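Long-range contacts in malate dehydrogenase (Naegleria fowleri, PDB 6UM4), which probably catalyses the NAD-dependent interconversion of malate and oxaloacetate: residues R172-A177 against G215-L220; A208-A213 against A237-P242; L288-I293 against E388-N393. One frame throughout, in Å; residues are numbered along the deposited sequence.

Interaction 1. Residues R172-A177 against G215-L220; sequences RGADYA and GDVLVL
D216 meets D175 through a single water, which donates to D175 O and to D216 O and lies over one face of the Y176 ring, toward its rim. V217 follows: chi1 of 58° sets CG1 between the backbone N and the carbonyl carbon and turns V217 CG2, opposite the backbone N, onto D175 O at 3.5 Å, while V217 CB faces A174 O. The regular parallel pairing of strands 176-179 and 218-221 then begins. L218 N donates to D175 O over 3.1 Å; L218 O receives A177 N at 2.9 Å. The L218 side chain runs alongside that of Y176, pointing the same way, and L218 CD1 touches the ring edge at Y176 CE1 (3.9 Å). V219 lies on the A177 face of the sheet, where L209 of helix 191-212 packs on both. L220 N continues the pairing, donating to A177 O at 2.8 Å. Together with that helix the two strands form a right-handed beta-alpha-beta crossover of the Rossmann-type NAD-binding domain. D175 O thus takes L218 N, the water and a CA-H contact from V217, so this carbonyl is satisfied at the very point where the strands come together.

Interaction 2. Residues A208-A213 against A237-P242; sequences ALNKQA and APDIPP
N210, near the C-terminal end of helix 191-212, reaches across to the type I beta turn A237-I240, in the loop that leads from helix 226-235 to strand 245-247 of the Rossmann-type domain. The polar part of the contact is a two-point grip by one amide. N210 OD1 accepts D239 N at 2.8 Å, the donor lying in the carbonyl plane on a lone pair, although the N-H...O angle is only 147°. On the other branch of the same amide, N210 ND2 gives a nearly straight bond (172°) to D239 OD2, which accepts through its anti lone pair. Amide and carboxylate are nearly coplanar although the two side chains cross at about a right angle. The backbone N-H and the carboxylate of D239 are thus both bonded by the N210 amide, which fixes its rotation. Its placement follows from chi1 of -160°, which swings CG away from the backbone N and out toward the turn. The turn has its own closing bond, I240 N to A237 O.

A few van der Waals contacts accompany the two bonds. A237 packs against the aliphatic root of N210, with A237 CB 3.9 Å from N210 CB, and the P238 ring brings CD to N210 OD1. The nearby P238 N has no hydrogen to offer that oxygen. The apolar contact is made one residue earlier on the helix, by L209, whose other neighbours include F171 and T233. The buried I240 points toward it and also packs on V217, just ahead of strand 218-221. The meeting point is L209 CB against I240 CD1, at 4.1 Å.

Interaction 3. Residues L288-I293 against E388-N393; sequences LSFTTI and EGLPIN
F290 projects from a type I beta turn, L288-T291, that joins strands 285-287 and 292-293, and packs on L390, P391 and I392 of the loop ahead of helix 394-414, all within the C-terminal alpha/beta domain of the lactate/malate dehydrogenase family. The tight part is built round the phenyl ring. L390 lays its CD2 over one face, 4.0 Å from the F290 ring centroid and only 6° off the normal, a CH-pi contact. The other face is backed by CB of S289, the preceding residue of the turn. With chi1 at -44°, F290 CG lies beside its own backbone N, and the ring is directed at the loop so that its far end, CZ, abuts residues 390-392. There F290 CZ comes 3.6 Å from L390 CB. The edge meets P391 O, which lies near the ring plane, 3.4 Å from F290 CZ; the partly positive ring hydrogens probably make this approach favourable. P391 CD lies 3.7 Å from F290 CE1, the proline and phenyl groups running antiparallel alongside one another, and I392 brings CD1 to the edge from further off.

The flank toward helix 394-414 is looser and more polar. No hydrogen bond crosses between the two segments. S289 and N393 are drawn to partners of their own: S289 OG is hydrogen-bonded to D287 OD1, with a weak bond to S396 OG, while N393, the N-cap residue of the helix, uses OD1 to accept S396 N. In this cap N393 CG sits between its backbone N and carbonyl carbon (chi1 56°), and the remaining amide nitrogen is turned toward S289. The approach stops at 4.0 Å between S289 OG and N393 ND2.

From the N terminus, the chain enters at 172-177, runs through helix 191-212, which holds 208-212, and reaches 215-220, where interaction 1 closes its loop. Interaction 2 opens before that closure and ends beyond it, at 237-242, so the two cross; their centres are about 9 Å apart. They touch directly: G173 N probably bonds to Q212 O, and A174 O packs against A213 CB. Together they tie two parallel strands, their connecting helix and the following loop within the NAD-binding part. Interaction 3 begins only afterwards, closes a much longer loop between 288-293 and 388-393 in the C-terminal domain, and has its centre about 33 Å from that of interaction 1.

Interaction 1. Residues R172-A177 against G215-L220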
loop_
_atom_site.group_PDB
_atom_site.type_symbol
_atom_site.label_atom_id
_atom_site.label_comp_id
_atom_site.label_asym_id
_atom_site.label_seq_id
_atom_site.Cartn_x
_atom_site.Cartn_y
_atom_site.Cartn_z
ATOM N N ARG A 172 -22.594 -2.099 -11.559
ATOM C CA ARG A 172 -22.780 -1.984 -13.001
ATOM C C ARG A 172 -21.460 -2.220 -13.722
ATOM O O ARG A 172 -20.461 -1.531 -13.467
ATOM C CB ARG A 172 -23.366 -0.604 -13.374
ATOM C CG ARG A 172 -23.452 -0.358 -14.905
ATOM C CD ARG A 172 -24.200 0.924 -15.308
ATOM N NE ARG A 172 -25.477 1.042 -14.618
ATOM C CZ ARG A 172 -25.695 1.878 -13.611
ATOM N NH1 ARG A 172 -24.731 2.689 -13.197
ATOM N NH2 ARG A 172 -26.870 1.893 -13.007
ATOM N N GLY A 173 -21.464 -3.210 -14.611
ATOM C CA GLY A 173 -20.314 -3.540 -15.423
ATOM C C GLY A 173 -19.125 -4.101 -14.675
ATOM O O GLY A 173 -18.020 -4.112 -15.219
ATOM N N ALA A 174 -19.320 -4.617 -13.463
ATOM C CA ALA A 174 -18.189 -5.116 -12.693
ATOM C C ALA A 174 -17.625 -6.381 -13.323
ATOM O O ALA A 174 -18.373 -7.294 -13.695
ATOM C CB ALA A 174 -18.607 -5.382 -11.249
ATOM N N ASP A 175 -16.303 -6.410 -13.483
ATOM C CA ASP A 175 -15.584 -7.635 -13.801
ATOM C C ASP A 175 -15.052 -8.297 -12.548
ATOM O O ASP A 175 -14.844 -9.516 -12.531
ATOM C CB ASP A 175 -14.404 -7.365 -14.734
ATOM C CG ASP A 175 -14.828 -6.825 -16.048
ATOM O OD1 ASP A 175 -15.624 -7.505 -16.730
ATOM O OD2 ASP A 175 -14.358 -5.722 -16.395
ATOM N N TYR A 176 -14.823 -7.490 -11.517
ATOM C CA TYR A 176 -14.289 -7.918 -10.241
ATOM C C TYR A 176 -15.008 -7.165 -9.141
ATOM O O TYR A 176 -15.377 -6.001 -9.309
ATOM C CB TYR A 176 -12.787 -7.637 -10.160
ATOM C CG TYR A 176 -11.994 -8.308 -11.249
ATOM C CD1 TYR A 176 -11.724 -9.671 -11.202
ATOM C CD2 TYR A 176 -11.541 -7.602 -12.333
ATOM C CE1 TYR A 176 -10.997 -10.299 -12.210
ATOM C CE2 TYR A 176 -10.814 -8.216 -13.346
ATOM C CZ TYR A 176 -10.544 -9.561 -13.279
ATOM O OH TYR A 176 -9.830 -10.161 -14.295
ATOM N N ALA A 177 -15.209 -7.832 -8.013
ATOM C CA ALA A 177 -15.747 -7.152 -6.846
ATOM C C ALA A 177 -15.020 -7.656 -5.606
ATOM O O ALA A 177 -14.895 -8.864 -5.395
ATOM C CB ALA A 177 -17.265 -7.341 -6.722
ATOM N N GLY A 215 -20.922 -11.104 -16.693
ATOM C CA GLY A 215 -21.259 -12.501 -16.455
ATOM C C GLY A 215 -20.135 -13.307 -15.835
ATOM O O GLY A 215 -20.389 -14.282 -15.114
ATOM N N ASP A 216 -18.883 -12.946 -16.135
ATOM C CA ASP A 216 -17.703 -13.657 -15.651
ATOM C C ASP A 216 -17.122 -13.030 -14.393
ATOM O O ASP A 216 -15.941 -13.251 -14.100
ATOM C CB ASP A 216 -16.620 -13.702 -16.733
ATOM C CG ASP A 216 -17.034 -14.508 -17.953
ATOM O OD1 ASP A 216 -17.896 -15.410 -17.821
ATOM O OD2 ASP A 216 -16.487 -14.240 -19.047
ATOM N N VAL A 217 -17.909 -12.220 -13.675
ATOM C CA VAL A 217 -17.378 -11.467 -12.545
ATOM C C VAL A 217 -16.803 -12.421 -11.497
ATOM O O VAL A 217 -17.347 -13.505 -11.237
ATOM C CB VAL A 217 -18.466 -10.555 -11.950
ATOM C CG1 VAL A 217 -19.666 -11.388 -11.511
ATOM C CG2 VAL A 217 -17.912 -9.744 -10.769
ATOM N N LEU A 218 -15.666 -12.038 -10.925
ATOM C CA LEU A 218 -15.093 -12.742 -9.783
ATOM C C LEU A 218 -15.316 -11.882 -8.554
ATOM O O LEU A 218 -15.048 -10.673 -8.588
ATOM C CB LEU A 218 -13.603 -13.053 -9.982
ATOM C CG LEU A 218 -13.255 -13.836 -11.256
ATOM C CD1 LEU A 218 -11.754 -14.052 -11.356
ATOM C CD2 LEU A 218 -14.018 -15.200 -11.321
ATOM N N VAL A 219 -15.844 -12.499 -7.496
ATOM C CA VAL A 219 -16.242 -11.800 -6.275
ATOM C C VAL A 219 -15.431 -12.352 -5.109
ATOM O O VAL A 219 -15.472 -13.561 -4.835
ATOM C CB VAL A 219 -17.748 -11.957 -5.991
ATOM C CG1 VAL A 219 -18.131 -11.152 -4.777
ATOM C CG2 VAL A 219 -18.590 -11.549 -7.188
ATOM N N LEU A 220 -14.745 -11.463 -4.391
ATOM C CA LEU A 220 -13.984 -11.827 -3.203
ATOM C C LEU A 220 -14.666 -11.203 -1.996
ATOM O O LEU A 220 -14.886 -9.989 -1.965
ATOM C CB LEU A 220 -12.527 -11.357 -3.317
ATOM C CG LEU A 220 -11.721 -11.488 -2.024
ATOM C CD1 LEU A 220 -11.677 -12.956 -1.569
ATOM C CD2 LEU A 220 -10.330 -10.918 -2.189
HETATM O O HOH W 1 -13.922 -11.262 -14.354
#

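Interaction 2. Residues A208-A213 against A237-P242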
loop_
_atom_site.group_PDB
_atom_site.type_symbol
_atom_site.label_atom_id
_atom_site.label_comp_id
_atom_site.label_asym_id
_atom_site.label_seq_id
_atom_site.Cartn_x
_atom_site.Cartn_y
_atom_site.Cartn_z
ATOM N N ALA A 208 -27.679 -7.476 -6.403
ATOM C CA ALA A 208 -27.177 -6.416 -7.278
ATOM C C ALA A 208 -26.110 -6.954 -8.223
ATOM O O ALA A 208 -26.096 -6.610 -9.411
ATOM C CB ALA A 208 -26.620 -5.261 -6.440
ATOM N N LEU A 209 -25.210 -7.799 -7.701
ATOM C CA LEU A 209 -24.174 -8.414 -8.526
ATOM C C LEU A 209 -24.797 -9.206 -9.660
ATOM O O LEU A 209 -24.400 -9.070 -10.824
ATOM C CB LEU A 209 -23.275 -9.322 -7.670
ATOM C CG LEU A 209 -22.034 -8.761 -6.950
ATOM C CD1 LEU A 209 -21.558 -9.688 -5.811
ATOM C CD2 LEU A 209 -20.876 -8.500 -7.915
ATOM N N ASN A 210 -25.789 -10.041 -9.335
ATOM C CA ASN A 210 -26.390 -10.886 -10.349
ATOM C C ASN A 210 -26.997 -10.037 -11.449
ATOM O O ASN A 210 -26.862 -10.355 -12.634
ATOM C CB ASN A 210 -27.446 -11.803 -9.723
ATOM C CG ASN A 210 -27.756 -12.995 -10.595
ATOM O OD1 ASN A 210 -27.011 -13.966 -10.603
ATOM N ND2 ASN A 210 -28.856 -12.927 -11.344
ATOM N N LYS A 211 -27.621 -8.926 -11.070
ATOM C CA LYS A 211 -28.293 -8.056 -12.030
ATOM C C LYS A 211 -27.321 -7.199 -12.839
ATOM O O LYS A 211 -27.470 -7.082 -14.058
ATOM C CB LYS A 211 -29.280 -7.167 -11.284
ATOM C CG LYS A 211 -29.873 -6.067 -12.097
ATOM C CD LYS A 211 -30.648 -5.127 -11.200
ATOM C CE LYS A 211 -31.173 -3.933 -11.993
ATOM N NZ LYS A 211 -31.484 -2.813 -11.071
ATOM N N GLN A 212 -26.298 -6.630 -12.200
ATOM C CA GLN A 212 -25.529 -5.519 -12.756
ATOM C C GLN A 212 -24.145 -5.877 -13.272
ATOM O O GLN A 212 -23.695 -5.258 -14.248
ATOM C CB GLN A 212 -25.365 -4.420 -11.702
ATOM C CG GLN A 212 -26.671 -3.811 -11.223
ATOM C CD GLN A 212 -27.281 -2.903 -12.286
ATOM O OE1 GLN A 212 -28.000 -3.358 -13.164
ATOM N NE2 GLN A 212 -26.951 -1.615 -12.228
ATOM N N ALA A 213 -23.465 -6.848 -12.651
ATOM C CA ALA A 213 -22.072 -7.153 -12.956
ATOM C C ALA A 213 -21.968 -7.927 -14.266
ATOM O O ALA A 213 -22.953 -8.452 -14.795
ATOM C CB ALA A 213 -21.436 -7.951 -11.812
ATOM N N ALA A 237 -27.464 -15.057 -6.066
ATOM C CA ALA A 237 -26.928 -14.698 -7.374
ATOM C C ALA A 237 -26.962 -15.929 -8.259
ATOM O O ALA A 237 -25.920 -16.479 -8.624
ATOM C CB ALA A 237 -25.507 -14.144 -7.246
ATOM N N PRO A 238 -28.164 -16.367 -8.658
ATOM C CA PRO A 238 -28.296 -17.679 -9.323
ATOM C C PRO A 238 -27.609 -17.774 -10.676
ATOM O O PRO A 238 -27.351 -18.889 -11.142
ATOM C CB PRO A 238 -29.816 -17.855 -9.450
ATOM C CG PRO A 238 -30.378 -16.475 -9.399
ATOM C CD PRO A 238 -29.469 -15.715 -8.454
ATOM N N ASP A 239 -27.315 -16.655 -11.334
ATOM C CA ASP A 239 -26.651 -16.702 -12.630
ATOM C C ASP A 239 -25.135 -16.555 -12.527
ATOM O O ASP A 239 -24.442 -16.577 -13.552
ATOM C CB ASP A 239 -27.235 -15.636 -13.553
ATOM C CG ASP A 239 -28.699 -15.866 -13.817
ATOM O OD1 ASP A 239 -29.036 -16.899 -14.441
ATOM O OD2 ASP A 239 -29.519 -15.048 -13.358
ATOM N N ILE A 240 -24.594 -16.417 -11.328
ATOM C CA ILE A 240 -23.151 -16.407 -11.127
ATOM C C ILE A 240 -22.712 -17.811 -10.721
ATOM O O ILE A 240 -23.220 -18.341 -9.717
ATOM C CB ILE A 240 -22.740 -15.368 -10.084
ATOM C CG1 ILE A 240 -23.003 -13.949 -10.632
ATOM C CG2 ILE A 240 -21.290 -15.611 -9.672
ATOM C CD1 ILE A 240 -22.581 -12.814 -9.690
ATOM N N PRO A 241 -21.801 -18.442 -11.458
ATOM C CA PRO A 241 -21.245 -19.719 -11.037
ATOM C C PRO A 241 -20.698 -19.629 -9.627
ATOM O O PRO A 241 -19.940 -18.698 -9.299
ATOM C CB PRO A 241 -20.129 -19.975 -12.058
ATOM C CG PRO A 241 -20.535 -19.170 -13.256
ATOM C CD PRO A 241 -21.204 -17.961 -12.712
ATOM N N PRO A 242 -21.107 -20.546 -8.749
ATOM C CA PRO A 242 -20.697 -20.443 -7.341
ATOM C C PRO A 242 -19.199 -20.359 -7.154
ATOM O O PRO A 242 -18.750 -19.701 -6.212
ATOM C CB PRO A 242 -21.301 -21.706 -6.720
ATOM C CG PRO A 242 -22.589 -21.935 -7.592
ATOM C CD PRO A 242 -22.116 -21.602 -8.977
#

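Interaction 3. Residues L288-I293 against E388-N393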
loop_
_atom_site.group_PDB
_atom_site.type_symbol
_atom_site.label_atom_id
_atom_site.label_comp_id
_atom_site.label_asym_id
_atom_site.label_seq_id
_atom_site.Cartn_x
_atom_site.Cartn_y
_atom_site.Cartn_z
ATOM N N LEU A 288 -0.304 -28.350 8.451
ATOM C CA LEU A 288 1.093 -28.597 8.123
ATOM C C LEU A 288 1.341 -30.026 7.658
ATOM O O LEU A 288 2.499 -30.392 7.431
ATOM C CB LEU A 288 1.998 -28.312 9.334
ATOM C CG LEU A 288 2.233 -26.829 9.668
ATOM C CD1 LEU A 288 3.031 -26.616 10.949
ATOM C CD2 LEU A 288 2.895 -26.140 8.500
ATOM N N SER A 289 0.288 -30.835 7.489
ATOM C CA SER A 289 0.494 -32.270 7.270
ATOM C C SER A 289 1.356 -32.549 6.045
ATOM O O SER A 289 2.042 -33.571 6.005
ATOM C CB SER A 289 -0.838 -33.015 7.113
ATOM O OG SER A 289 -1.719 -32.779 8.198
ATOM N N PHE A 290 1.311 -31.687 5.024
ATOM C CA PHE A 290 2.022 -31.945 3.776
ATOM C C PHE A 290 3.161 -30.971 3.517
ATOM O O PHE A 290 3.783 -31.025 2.449
ATOM C CB PHE A 290 1.027 -31.915 2.614
ATOM C CG PHE A 290 -0.256 -32.644 2.906
ATOM C CD1 PHE A 290 -0.311 -34.027 2.858
ATOM C CD2 PHE A 290 -1.404 -31.943 3.250
ATOM C CE1 PHE A 290 -1.496 -34.698 3.137
ATOM C CE2 PHE A 290 -2.593 -32.610 3.530
ATOM C CZ PHE A 290 -2.638 -33.984 3.472
ATOM N N THR A 291 3.442 -30.080 4.456
ATOM C CA THR A 291 4.338 -28.966 4.195
ATOM C C THR A 291 5.780 -29.436 4.043
ATOM O O THR A 291 6.231 -30.351 4.742
ATOM C CB THR A 291 4.206 -27.940 5.316
ATOM O OG1 THR A 291 2.819 -27.588 5.455
ATOM C CG2 THR A 291 5.010 -26.670 4.996
ATOM N N THR A 292 6.506 -28.813 3.111
ATOM C CA THR A 292 7.927 -29.093 2.954
ATOM C C THR A 292 8.723 -27.800 3.054
ATOM O O THR A 292 8.212 -26.703 2.829
ATOM C CB THR A 292 8.240 -29.802 1.629
ATOM O OG1 THR A 292 7.874 -28.954 0.535
ATOM C CG2 THR A 292 7.502 -31.121 1.531
ATOM N N ILE A 293 9.989 -27.950 3.418
ATOM C CA ILE A 293 10.915 -26.842 3.560
ATOM C C ILE A 293 12.154 -27.213 2.766
ATOM O O ILE A 293 12.760 -28.261 3.025
ATOM C CB ILE A 293 11.263 -26.575 5.030
ATOM C CG1 ILE A 293 9.997 -26.260 5.818
ATOM C CG2 ILE A 293 12.314 -25.450 5.153
ATOM C CD1 ILE A 293 10.217 -26.252 7.314
ATOM N N GLU A 388 -5.912 -32.541 -5.114
ATOM C CA GLU A 388 -6.555 -33.849 -5.009
ATOM C C GLU A 388 -5.614 -34.886 -4.422
ATOM O O GLU A 388 -4.392 -34.736 -4.441
ATOM C CB GLU A 388 -7.032 -34.340 -6.376
ATOM C CG GLU A 388 -8.124 -33.503 -7.000
ATOM C CD GLU A 388 -8.463 -33.956 -8.401
ATOM O OE1 GLU A 388 -7.846 -34.936 -8.881
ATOM O OE2 GLU A 388 -9.316 -33.302 -9.039
ATOM N N GLY A 389 -6.204 -35.947 -3.887
ATOM C CA GLY A 389 -5.413 -37.100 -3.504
ATOM C C GLY A 389 -4.756 -37.032 -2.147
ATOM O O GLY A 389 -3.964 -37.919 -1.820
ATOM N N LEU A 390 -5.048 -36.023 -1.350
ATOM C CA LEU A 390 -4.336 -35.875 -0.094
ATOM C C LEU A 390 -4.878 -36.871 0.926
ATOM O O LEU A 390 -6.093 -36.944 1.127
ATOM C CB LEU A 390 -4.455 -34.450 0.426
ATOM C CG LEU A 390 -3.904 -33.358 -0.493
ATOM C CD1 LEU A 390 -4.199 -31.994 0.090
ATOM C CD2 LEU A 390 -2.406 -33.546 -0.698
ATOM N N PRO A 391 -4.020 -37.673 1.559
ATOM C CA PRO A 391 -4.480 -38.545 2.652
ATOM C C PRO A 391 -4.713 -37.721 3.910
ATOM O O PRO A 391 -3.815 -37.025 4.387
ATOM C CB PRO A 391 -3.320 -39.533 2.828
ATOM C CG PRO A 391 -2.119 -38.766 2.392
ATOM C CD PRO A 391 -2.570 -37.778 1.330
ATOM N N ILE A 392 -5.928 -37.793 4.442
ATOM C CA ILE A 392 -6.334 -36.992 5.593
ATOM C C ILE A 392 -6.235 -37.863 6.838
ATOM O O ILE A 392 -7.007 -38.808 6.994
ATOM C CB ILE A 392 -7.756 -36.445 5.419
ATOM C CG1 ILE A 392 -7.871 -35.633 4.126
ATOM C CG2 ILE A 392 -8.128 -35.563 6.587
ATOM C CD1 ILE A 392 -6.863 -34.503 4.025
ATOM N N ASN A 393 -5.315 -37.542 7.745
ATOM C CA ASN A 393 -5.220 -38.323 8.969
ATOM C C ASN A 393 -6.283 -37.910 9.982
ATOM O O ASN A 393 -7.022 -36.942 9.804
ATOM C CB ASN A 393 -3.840 -38.206 9.617
ATOM C CG ASN A 393 -3.432 -36.775 9.913
ATOM O OD1 ASN A 393 -4.184 -35.975 10.497
ATOM N ND2 ASN A 393 -2.181 -36.471 9.588
#